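Local coordinates for protein CRISPR-associated endoribonuclease Cse3 (Thermus thermophilus, PDB 2Y8Y) that cleaves CRISPR transcripts as an endoribonuclease, binding the repeat RNA and retaining the processed crRNA as part of bacterial antiviral defence, at residues R20-N25 / H30-K35; A194-G199 / G209-A214. All coordinates share one frame; numbering follows the deposited sequence.

Contact 1 (R20-N25 / H30-K35); sequences RRDLAN and HRTLSK. With nucleotides of chain B.
In the RNA-facing helical region of the N-terminal ferredoxin-like part of the chain, helices 17-24 and 26-34 are joined by one short side-chain bond: Thr32 OG1 donates to Asp22 OD2 over 2.6 Å. The hydroxyl comes to the syn side of the carboxylate, 29° out of its plane. Thr32 places OG1 beside its own backbone N (chi1 -66°), the branch turned to helix 17-24, and its CB follows to 3.3 Å from Asp22 OD2. Arg21 holds the other oxygen, with NE 2.9 Å and NH2 3.1 Å from Asp22 OD1. Both nitrogens reach this one atom from the same face of the carboxylate, while the oxygen lies nearly in the guanidinium plane; a bend at chi3 (62°) turns the guanidinium edge to the neighbouring carboxylate. Tyr80 also bonds to Asp22 OD2, so the buried carboxylate has partners at both oxygens, which probably favours its charged form. Tyr27, inferred to stabilise the transition state, sits in the first turn of helix 26-34, which Asn25 N-caps. Across that helix lies A18 of chain B. The His30 ring turns its edge to the sugar-phosphate backbone, CD2 3.2 Å from O5' of A18, Arg31 lays one guanidinium face under O2', and Ser34 CB packs on the base at C4, 3.7 Å away. Ser34 OG, above one face of the His30 ring, donates to His30 O at 2.8 Å.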
ATOM      1  N   ARG A  20      20.284   0.016   2.333  1.00 27.93           N
ATOM      2  CA  ARG A  20      20.291  -1.447   2.309  1.00 26.16           C
ATOM      3  C   ARG A  20      19.626  -2.026   3.556  1.00 26.46           C
ATOM      4  O   ARG A  20      18.902  -3.018   3.484  1.00 28.97           O
ATOM      5  CB  ARG A  20      21.716  -1.988   2.156  1.00 32.34           C
ATOM      6  CG  ARG A  20      22.351  -1.680   0.814  1.00 34.79           C
ATOM      7  CD  ARG A  20      23.647  -2.459   0.644  1.00 37.69           C
ATOM      8  NE  ARG A  20      24.552  -2.260   1.773  1.00 40.30           N
ATOM      9  CZ  ARG A  20      25.534  -1.365   1.795  1.00 48.33           C
ATOM     10  NH1 ARG A  20      25.743  -0.579   0.749  1.00 51.40           N
ATOM     11  NH2 ARG A  20      26.310  -1.255   2.865  1.00 54.62           N
ATOM     12  N   ARG A  21      19.863  -1.388   4.698  1.00 25.06           N
ATOM     13  CA  ARG A  21      19.239  -1.799   5.953  1.00 25.90           C
ATOM     14  C   ARG A  21      17.716  -1.732   5.870  1.00 25.30           C
ATOM     15  O   ARG A  21      17.022  -2.688   6.210  1.00 25.63           O
ATOM     16  CB  ARG A  21      19.716  -0.906   7.094  1.00 28.12           C
ATOM     17  CG  ARG A  21      19.009  -1.158   8.414  1.00 30.75           C
ATOM     18  CD  ARG A  21      19.124   0.053   9.321  1.00 32.13           C
ATOM     19  NE  ARG A  21      18.476   1.224   8.736  1.00 32.83           N
ATOM     20  CZ  ARG A  21      18.888   2.476   8.905  1.00 36.66           C
ATOM     21  NH1 ARG A  21      19.960   2.731   9.646  1.00 39.06           N
ATOM     22  NH2 ARG A  21      18.228   3.473   8.330  1.00 34.07           N
ATOM     23  N   ASP A  22      17.199  -0.592   5.423  1.00 25.52           N
ATOM     24  CA  ASP A  22      15.758  -0.418   5.304  1.00 20.43           C
ATOM     25  C   ASP A  22      15.156  -1.340   4.258  1.00 21.69           C
ATOM     26  O   ASP A  22      14.026  -1.796   4.400  1.00 22.80           O
ATOM     27  CB  ASP A  22      15.408   1.028   4.961  1.00 25.66           C
ATOM     28  CG  ASP A  22      15.723   1.983   6.086  1.00 27.03           C
ATOM     29  OD1 ASP A  22      16.052   1.506   7.195  1.00 27.25           O
ATOM     30  OD2 ASP A  22      15.633   3.210   5.866  1.00 26.07           O
ATOM     31  N   LEU A  23      15.904  -1.610   3.197  1.00 22.75           N
ATOM     32  CA  LEU A  23      15.397  -2.484   2.144  1.00 24.64           C
ATOM     33  C   LEU A  23      15.260  -3.921   2.635  1.00 22.02           C
ATOM     34  O   LEU A  23      14.385  -4.663   2.174  1.00 28.92           O
ATOM     35  CB  LEU A  23      16.297  -2.417   0.911  1.00 21.92           C
ATOM     36  CG  LEU A  23      16.152  -1.147   0.067  1.00 25.86           C
ATOM     37  CD1 LEU A  23      17.284  -1.054  -0.935  1.00 27.85           C
ATOM     38  CD2 LEU A  23      14.809  -1.121  -0.636  1.00 27.26           C
ATOM     39  N   ALA A  24      16.115  -4.304   3.581  1.00 27.26           N
ATOM     40  CA  ALA A  24      16.151  -5.671   4.087  1.00 28.34           C
ATOM     41  C   ALA A  24      15.178  -5.912   5.238  1.00 31.07           C
ATOM     42  O   ALA A  24      14.881  -7.059   5.570  1.00 31.23           O
ATOM     43  CB  ALA A  24      17.568  -6.048   4.508  1.00 32.25           C
ATOM     44  N   ASN A  25      14.682  -4.837   5.844  1.00 22.55           N
ATOM     45  CA  ASN A  25      13.776  -4.968   6.979  1.00 24.26           C
ATOM     46  C   ASN A  25      12.699  -3.898   6.957  1.00 20.35           C
ATOM     47  O   ASN A  25      12.980  -2.729   7.237  1.00 23.51           O
ATOM     48  CB  ASN A  25      14.548  -4.885   8.292  1.00 27.34           C
ATOM     49  CG  ASN A  25      13.675  -5.166   9.506  1.00 26.83           C
ATOM     50  OD1 ASN A  25      12.477  -5.442   9.386  1.00 23.99           O
ATOM     51  ND2 ASN A  25      14.283  -5.114  10.684  1.00 31.31           N
ATOM     52  N   HIS A  30       9.940   1.500   7.860  1.00 17.27           N
ATOM     53  CA  HIS A  30       8.871   2.232   8.533  1.00 16.76           C
ATOM     54  C   HIS A  30       9.424   3.338   9.431  1.00 16.48           C
ATOM     55  O   HIS A  30       8.903   4.457   9.438  1.00 18.76           O
ATOM     56  CB  HIS A  30       8.013   1.258   9.350  1.00 18.22           C
ATOM     57  CG  HIS A  30       6.974   1.918  10.201  1.00 18.49           C
ATOM     58  ND1 HIS A  30       5.877   2.571   9.676  1.00 19.26           N
ATOM     59  CD2 HIS A  30       6.857   2.013  11.544  1.00 21.01           C
ATOM     60  CE1 HIS A  30       5.132   3.037  10.658  1.00 16.09           C
ATOM     61  NE2 HIS A  30       5.703   2.713  11.806  1.00 24.28           N
ATOM     62  N   ARG A  31      10.460   3.019  10.197  1.00 20.18           N
ATOM     63  CA  ARG A  31      11.076   4.011  11.080  1.00 23.12           C
ATOM     64  C   ARG A  31      11.577   5.215  10.285  1.00 22.15           C
ATOM     65  O   ARG A  31      11.357   6.365  10.668  1.00 23.90           O
ATOM     66  CB  ARG A  31      12.218   3.394  11.891  1.00 27.42           C
ATOM     67  CG  ARG A  31      11.779   2.318  12.875  1.00 41.34           C
ATOM     68  CD  ARG A  31      12.976   1.672  13.565  1.00 54.84           C
ATOM     69  NE  ARG A  31      13.546   2.508  14.620  1.00 63.62           N
ATOM     70  CZ  ARG A  31      13.212   2.419  15.904  1.00 70.54           C
ATOM     71  NH1 ARG A  31      12.305   1.535  16.294  1.00 71.00           N
ATOM     72  NH2 ARG A  31      13.782   3.213  16.801  1.00 72.47           N
ATOM     73  N   THR A  32      12.249   4.943   9.169  1.00 19.66           N
ATOM     74  CA  THR A  32      12.769   6.012   8.321  1.00 19.44           C
ATOM     75  C   THR A  32      11.679   6.877   7.703  1.00 18.08           C
ATOM     76  O   THR A  32      11.693   8.103   7.839  1.00 19.42           O
ATOM     77  CB  THR A  32      13.649   5.452   7.199  1.00 19.85           C
ATOM     78  OG1 THR A  32      14.817   4.863   7.768  1.00 21.78           O
ATOM     79  CG2 THR A  32      14.062   6.564   6.239  1.00 20.28           C
ATOM     80  N   LEU A  33      10.717   6.242   7.039  1.00 16.37           N
ATOM     81  CA  LEU A  33       9.725   6.982   6.288  1.00 14.91           C
ATOM     82  C   LEU A  33       8.862   7.820   7.218  1.00 15.79           C
ATOM     83  O   LEU A  33       8.440   8.925   6.869  1.00 15.71           O
ATOM     84  CB  LEU A  33       8.869   6.026   5.452  1.00 15.15           C
ATOM     85  CG  LEU A  33       9.647   5.205   4.420  1.00 13.89           C
ATOM     86  CD1 LEU A  33       8.647   4.331   3.667  1.00 13.28           C
ATOM     87  CD2 LEU A  33      10.427   6.110   3.461  1.00 16.78           C
ATOM     88  N   SER A  34       8.589   7.286   8.405  1.00 15.39           N
ATOM     89  CA  SER A  34       7.739   7.977   9.374  1.00 17.44           C
ATOM     90  C   SER A  34       8.297   9.343   9.765  1.00 16.31           C
ATOM     91  O   SER A  34       7.545  10.242  10.147  1.00 19.06           O
ATOM     92  CB  SER A  34       7.548   7.135  10.638  1.00 17.38           C
ATOM     93  OG  SER A  34       6.765   5.985  10.377  1.00 18.11           O
ATOM     94  N   LYS A  35       9.614   9.497   9.670  1.00 18.08           N
ATOM     95  CA  LYS A  35      10.252  10.756  10.027  1.00 18.76           C
ATOM     96  C   LYS A  35       9.767  11.909   9.158  1.00 20.73           C
ATOM     97  O   LYS A  35       9.727  13.050   9.612  1.00 19.26           O
ATOM     98  CB  LYS A  35      11.774  10.647   9.923  1.00 19.42           C
ATOM     99  CG  LYS A  35      12.393   9.647  10.885  1.00 25.34           C
ATOM    100  CD  LYS A  35      13.895   9.554  10.693  1.00 28.20           C
ATOM    101  CE  LYS A  35      14.481   8.414  11.506  1.00 33.51           C
ATOM    102  NZ  LYS A  35      15.965   8.345  11.379  1.00 42.19           N
TER
ATOM    103  P     A B  18       6.080  -0.160  14.923  1.00 25.25           P
ATOM    104  OP1   A B  18       6.102  -1.049  13.749  1.00 31.86           O
ATOM    105  OP2   A B  18       6.518  -0.698  16.237  1.00 33.72           O
ATOM    106  O5'   A B  18       6.877   1.177  14.589  1.00 27.51           O
ATOM    107  C5'   A B  18       7.160   2.144  15.590  1.00 37.16           C
ATOM    108  C4'   A B  18       8.284   3.051  15.159  1.00 34.04           C
ATOM    109  O4'   A B  18       7.845   3.902  14.066  1.00 32.55           O
ATOM    110  C3'   A B  18       8.787   4.039  16.197  1.00 32.29           C
ATOM    111  O3'   A B  18       9.652   3.454  17.153  1.00 36.53           O
ATOM    112  C2'   A B  18       9.457   5.096  15.330  1.00 31.83           C
ATOM    113  O2'   A B  18      10.720   4.641  14.862  1.00 36.45           O
ATOM    114  C1'   A B  18       8.493   5.157  14.148  1.00 30.18           C
ATOM    115  N9    A B  18       7.473   6.202  14.343  1.00 34.33           N
ATOM    116  C8    A B  18       6.143   6.067  14.660  1.00 36.70           C
ATOM    117  N7    A B  18       5.511   7.213  14.772  1.00 31.65           N
ATOM    118  C5    A B  18       6.496   8.165  14.529  1.00 29.77           C
ATOM    119  C6    A B  18       6.488   9.573  14.495  1.00 32.73           C
ATOM    120  N6    A B  18       5.404  10.318  14.728  1.00 36.97           N
ATOM    121  N1    A B  18       7.649  10.202  14.209  1.00 38.51           N
ATOM    122  C2    A B  18       8.746   9.472  13.978  1.00 42.71           C
ATOM    123  N3    A B  18       8.875   8.148  13.980  1.00 36.91           N
ATOM    124  C4    A B  18       7.707   7.552  14.264  1.00 36.54           C
TER

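Contact 2 (A194-G199 / G209-A214); sequences ATLRRG and GLLSVA. With nucleotides of chain B.
Apolar packing of Leu196 on Leu211 and Val213 seats the end of helix 189-198 on strand 211-214. CD2 of Leu196 lies 3.9 Å from Leu211 CD2, near the Leu211 carbonyl, and also touches both Val213 methyls; CD1 of Leu196 adds a contact with Val213 CG2 at 4.0 Å. Leu211 has CG anti to its backbone N (chi1 174°), which carries CD2 up to the helix, where Thr195 CG2 joins it at 4.1 Å. Phe139 of strand 139-144, in the same sheet, borders both leucines. This is a helix-on-sheet interface of the ferredoxin-like fold, the strand being paired antiparallel with strand 98-110 and running at 130° to the helix. Polar links are indirect: water 1 donates to Leu196 O and accepts from Leu211 N, 2.8 Å in each case, and Gln66 also bonds to Leu196 O. Thr195 OG1 turns instead to the carbonyls of Gly137 and Arg191. Backbone meets backbone at two glycines with positive phi, Gly199 CA lying 3.1 Å from Gly209 O. Contact with RNA falls to Arg198, whose CB points away from the strand; its chain, bent at chi2 and chi3, brings NH1 to OP1 of G16 of chain B in a weak 3.1 Å bond (134° at the hydrogen).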
ATOM      1  N   ALA A 194     -12.115   7.160   0.561  1.00 11.45           N
ATOM      2  CA  ALA A 194     -11.698   6.782   1.913  1.00 10.24           C
ATOM      3  C   ALA A 194     -10.807   5.546   1.887  1.00 10.48           C
ATOM      4  O   ALA A 194      -9.817   5.461   2.622  1.00 12.48           O
ATOM      5  CB  ALA A 194     -12.905   6.557   2.804  1.00 12.97           C
ATOM      6  N   THR A 195     -11.150   4.583   1.033  1.00  9.38           N
ATOM      7  CA  THR A 195     -10.331   3.384   0.886  1.00  9.91           C
ATOM      8  C   THR A 195      -8.914   3.721   0.401  1.00 10.29           C
ATOM      9  O   THR A 195      -7.931   3.193   0.939  1.00 11.27           O
ATOM     10  CB  THR A 195     -11.010   2.393  -0.068  1.00 10.33           C
ATOM     11  OG1 THR A 195     -12.265   2.009   0.495  1.00 11.35           O
ATOM     12  CG2 THR A 195     -10.147   1.153  -0.298  1.00 10.60           C
ATOM     13  N   LEU A 196      -8.792   4.590  -0.601  1.00 11.37           N
ATOM     14  CA  LEU A 196      -7.458   4.982  -1.065  1.00 10.30           C
ATOM     15  C   LEU A 196      -6.651   5.652   0.039  1.00 10.62           C
ATOM     16  O   LEU A 196      -5.459   5.432   0.163  1.00 10.44           O
ATOM     17  CB  LEU A 196      -7.543   5.915  -2.276  1.00 12.39           C
ATOM     18  CG  LEU A 196      -8.157   5.373  -3.557  1.00 10.31           C
ATOM     19  CD1 LEU A 196      -8.114   6.464  -4.608  1.00 13.38           C
ATOM     20  CD2 LEU A 196      -7.375   4.164  -4.066  1.00 11.74           C
ATOM     21  N   ARG A 197      -7.302   6.503   0.827  1.00  9.58           N
ATOM     22  CA  ARG A 197      -6.608   7.219   1.891  1.00 10.48           C
ATOM     23  C   ARG A 197      -6.223   6.313   3.068  1.00  8.09           C
ATOM     24  O   ARG A 197      -5.267   6.594   3.775  1.00 10.91           O
ATOM     25  CB  ARG A 197      -7.468   8.386   2.394  1.00 11.26           C
ATOM     26  CG  ARG A 197      -7.719   9.445   1.321  1.00 10.26           C
ATOM     27  CD  ARG A 197      -8.736  10.505   1.772  1.00 12.14           C
ATOM     28  NE  ARG A 197      -8.272  11.237   2.945  1.00 14.16           N
ATOM     29  CZ  ARG A 197      -7.429  12.268   2.913  1.00 11.37           C
ATOM     30  NH1 ARG A 197      -6.941  12.710   1.757  1.00 13.44           N
ATOM     31  NH2 ARG A 197      -7.072  12.843   4.045  1.00 13.18           N
ATOM     32  N   ARG A 198      -7.005   5.264   3.313  1.00  8.65           N
ATOM     33  CA  ARG A 198      -6.774   4.391   4.461  1.00 11.08           C
ATOM     34  C   ARG A 198      -5.826   3.262   4.139  1.00 10.12           C
ATOM     35  O   ARG A 198      -5.068   2.821   5.002  1.00 11.30           O
ATOM     36  CB  ARG A 198      -8.097   3.784   4.934  1.00 11.48           C
ATOM     37  CG  ARG A 198      -7.947   2.643   5.970  1.00 15.30           C
ATOM     38  CD  ARG A 198      -7.233   3.085   7.268  1.00 19.93           C
ATOM     39  NE  ARG A 198      -7.965   4.173   7.913  1.00 19.60           N
ATOM     40  CZ  ARG A 198      -7.420   5.059   8.740  1.00 26.09           C
ATOM     41  NH1 ARG A 198      -6.130   4.994   9.041  1.00 24.75           N
ATOM     42  NH2 ARG A 198      -8.167   6.021   9.262  1.00 30.83           N
ATOM     43  N   GLY A 199      -5.855   2.791   2.901  1.00 10.34           N
ATOM     44  CA  GLY A 199      -5.156   1.560   2.572  1.00  9.55           C
ATOM     45  C   GLY A 199      -6.046   0.358   2.823  1.00  9.84           C
ATOM     46  O   GLY A 199      -7.142   0.480   3.381  1.00 10.82           O
ATOM     47  N   GLY A 209      -0.669  -2.810   1.867  1.00  8.66           N
ATOM     48  CA  GLY A 209      -1.926  -2.104   1.993  1.00  9.55           C
ATOM     49  C   GLY A 209      -2.100  -0.883   1.114  1.00 10.01           C
ATOM     50  O   GLY A 209      -3.187  -0.310   1.089  1.00  9.54           O
ATOM     51  N   LEU A 210      -1.065  -0.479   0.375  1.00  8.35           N
ATOM     52  CA  LEU A 210      -1.225   0.683  -0.504  1.00 10.15           C
ATOM     53  C   LEU A 210      -1.980   0.299  -1.775  1.00  8.80           C
ATOM     54  O   LEU A 210      -1.436  -0.395  -2.651  1.00  9.55           O
ATOM     55  CB  LEU A 210       0.131   1.301  -0.857  1.00 10.24           C
ATOM     56  CG  LEU A 210       0.098   2.488  -1.841  1.00 10.14           C
ATOM     57  CD1 LEU A 210      -0.821   3.598  -1.355  1.00 10.56           C
ATOM     58  CD2 LEU A 210       1.527   3.005  -2.053  1.00 11.35           C
ATOM     59  N   LEU A 211      -3.233   0.724  -1.874  1.00  9.37           N
ATOM     60  CA  LEU A 211      -3.983   0.501  -3.106  1.00  8.34           C
ATOM     61  C   LEU A 211      -3.680   1.666  -4.025  1.00  9.86           C
ATOM     62  O   LEU A 211      -4.006   2.819  -3.713  1.00 10.33           O
ATOM     63  CB  LEU A 211      -5.486   0.400  -2.838  1.00 10.76           C
ATOM     64  CG  LEU A 211      -6.393   0.302  -4.063  1.00 10.53           C
ATOM     65  CD1 LEU A 211      -6.111  -0.951  -4.879  1.00 11.14           C
ATOM     66  CD2 LEU A 211      -7.838   0.281  -3.627  1.00 10.56           C
ATOM     67  N   SER A 212      -3.012   1.360  -5.127  1.00 10.00           N
ATOM     68  CA  SER A 212      -2.701   2.343  -6.155  1.00 10.58           C
ATOM     69  C   SER A 212      -3.654   2.175  -7.325  1.00 10.27           C
ATOM     70  O   SER A 212      -3.856   1.054  -7.801  1.00 11.37           O
ATOM     71  CB  SER A 212      -1.268   2.150  -6.663  1.00 12.57           C
ATOM     72  OG  SER A 212      -0.314   2.270  -5.623  1.00 13.20           O
ATOM     73  N   VAL A 213      -4.228   3.275  -7.814  1.00 12.47           N
ATOM     74  CA  VAL A 213      -5.106   3.205  -8.978  1.00 11.75           C
ATOM     75  C   VAL A 213      -4.685   4.235 -10.001  1.00 13.23           C
ATOM     76  O   VAL A 213      -4.124   5.278  -9.652  1.00 17.21           O
ATOM     77  CB  VAL A 213      -6.596   3.434  -8.633  1.00 11.48           C
ATOM     78  CG1 VAL A 213      -7.116   2.316  -7.749  1.00 12.73           C
ATOM     79  CG2 VAL A 213      -6.826   4.804  -7.972  1.00 12.95           C
ATOM     80  N   ALA A 214      -4.960   3.928 -11.264  1.00 13.10           N
ATOM     81  CA  ALA A 214      -4.677   4.851 -12.360  1.00 16.05           C
ATOM     82  C   ALA A 214      -5.492   4.447 -13.580  1.00 17.96           C
ATOM     83  O   ALA A 214      -5.819   3.291 -13.746  1.00 15.69           O
ATOM     84  CB  ALA A 214      -3.193   4.845 -12.673  1.00 17.82           C
TER
ATOM     85  P     G B  15      -9.787  -1.720   8.128  1.00 13.21           P
ATOM     86  OP1   G B  15      -9.649  -0.742   7.019  1.00 14.04           O
ATOM     87  OP2   G B  15      -9.270  -3.093   7.926  1.00 14.19           O
ATOM     88  O5'   G B  15      -9.163  -1.126   9.460  1.00 14.56           O
ATOM     89  C5'   G B  15      -9.423   0.211   9.841  1.00 15.52           C
ATOM     90  C4'   G B  15      -8.835   0.525  11.189  1.00 16.59           C
ATOM     91  O4'   G B  15      -9.344  -0.392  12.196  1.00 15.51           O
ATOM     92  C3'   G B  15      -7.338   0.366  11.326  1.00 13.68           C
ATOM     93  O3'   G B  15      -6.604   1.382  10.677  1.00 13.50           O
ATOM     94  C2'   G B  15      -7.192   0.369  12.838  1.00 16.30           C
ATOM     95  O2'   G B  15      -7.436   1.665  13.358  1.00 16.66           O
ATOM     96  C1'   G B  15      -8.370  -0.532  13.222  1.00 15.52           C
ATOM     97  N9    G B  15      -7.938  -1.938  13.284  1.00 14.90           N
ATOM     98  C8    G B  15      -8.097  -2.949  12.368  1.00 15.39           C
ATOM     99  N7    G B  15      -7.495  -4.051  12.734  1.00 17.12           N
ATOM    100  C5    G B  15      -6.885  -3.733  13.934  1.00 14.64           C
ATOM    101  C6    G B  15      -6.087  -4.519  14.799  1.00 16.62           C
ATOM    102  O6    G B  15      -5.754  -5.694  14.668  1.00 18.26           O
ATOM    103  N1    G B  15      -5.663  -3.797  15.916  1.00 17.51           N
ATOM    104  C2    G B  15      -5.960  -2.480  16.159  1.00 14.73           C
ATOM    105  N2    G B  15      -5.456  -1.954  17.290  1.00 18.30           N
ATOM    106  N3    G B  15      -6.711  -1.737  15.370  1.00 16.99           N
ATOM    107  C4    G B  15      -7.129  -2.428  14.277  1.00 15.11           C
ATOM    108  P     G B  16      -5.085   1.121  10.210  1.00 13.17           P
ATOM    109  OP1   G B  16      -4.676   2.315   9.435  1.00 13.06           O
ATOM    110  OP2   G B  16      -5.026  -0.219   9.557  1.00 13.99           O
ATOM    111  O5'   G B  16      -4.291   1.054  11.580  1.00 14.78           O
ATOM    112  C5'   G B  16      -4.170   2.194  12.413  1.00 14.36           C
ATOM    113  C4'   G B  16      -3.403   1.871  13.671  1.00 15.52           C
ATOM    114  O4'   G B  16      -4.058   0.798  14.394  1.00 16.61           O
ATOM    115  C3'   G B  16      -1.983   1.357  13.485  1.00 17.40           C
ATOM    116  O3'   G B  16      -1.064   2.387  13.187  1.00 18.77           O
ATOM    117  C2'   G B  16      -1.724   0.675  14.819  1.00 16.50           C
ATOM    118  O2'   G B  16      -1.487   1.639  15.834  1.00 19.54           O
ATOM    119  C1'   G B  16      -3.079   0.026  15.077  1.00 15.98           C
ATOM    120  N9    G B  16      -3.111  -1.353  14.560  1.00 14.79           N
ATOM    121  C8    G B  16      -3.687  -1.822  13.401  1.00 15.70           C
ATOM    122  N7    G B  16      -3.494  -3.105  13.246  1.00 15.42           N
ATOM    123  C5    G B  16      -2.737  -3.492  14.349  1.00 15.97           C
ATOM    124  C6    G B  16      -2.229  -4.764  14.717  1.00 16.37           C
ATOM    125  O6    G B  16      -2.344  -5.850  14.128  1.00 16.91           O
ATOM    126  N1    G B  16      -1.525  -4.706  15.910  1.00 16.52           N
ATOM    127  C2    G B  16      -1.342  -3.572  16.664  1.00 17.77           C
ATOM    128  N2    G B  16      -0.630  -3.716  17.798  1.00 18.44           N
ATOM    129  N3    G B  16      -1.810  -2.378  16.328  1.00 17.56           N
ATOM    130  C4    G B  16      -2.497  -2.416  15.170  1.00 17.01           C
TER
HETATM  131  O   HOH W   1      -4.498   2.979  -0.798  1.00 12.59           O

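Overall arrangement
From the N terminus, strand 5-12 leads into helix 17-24, and contact 1 closes first, over the four residues that begin helix 26-34. The chain then completes the four-stranded antiparallel sheet that strand 5-12 began and passes into the larger, seven-stranded one. Contact 2 comes near the C terminus, closing the nine-residue connection between helix 189-198 and the final strand, 211-214. The contacts are in series, neither nested nor crossed. The centres of contact 1 and contact 2 lie about 21 Å apart, and the nearest atoms of contact 1 and contact 2 about 9 Å apart, without touching. Contact 1 ties two helices beside the first sheet, contact 2 a helix to the second; both border the same RNA strand, at A18 and at G15 and G16 of chain B.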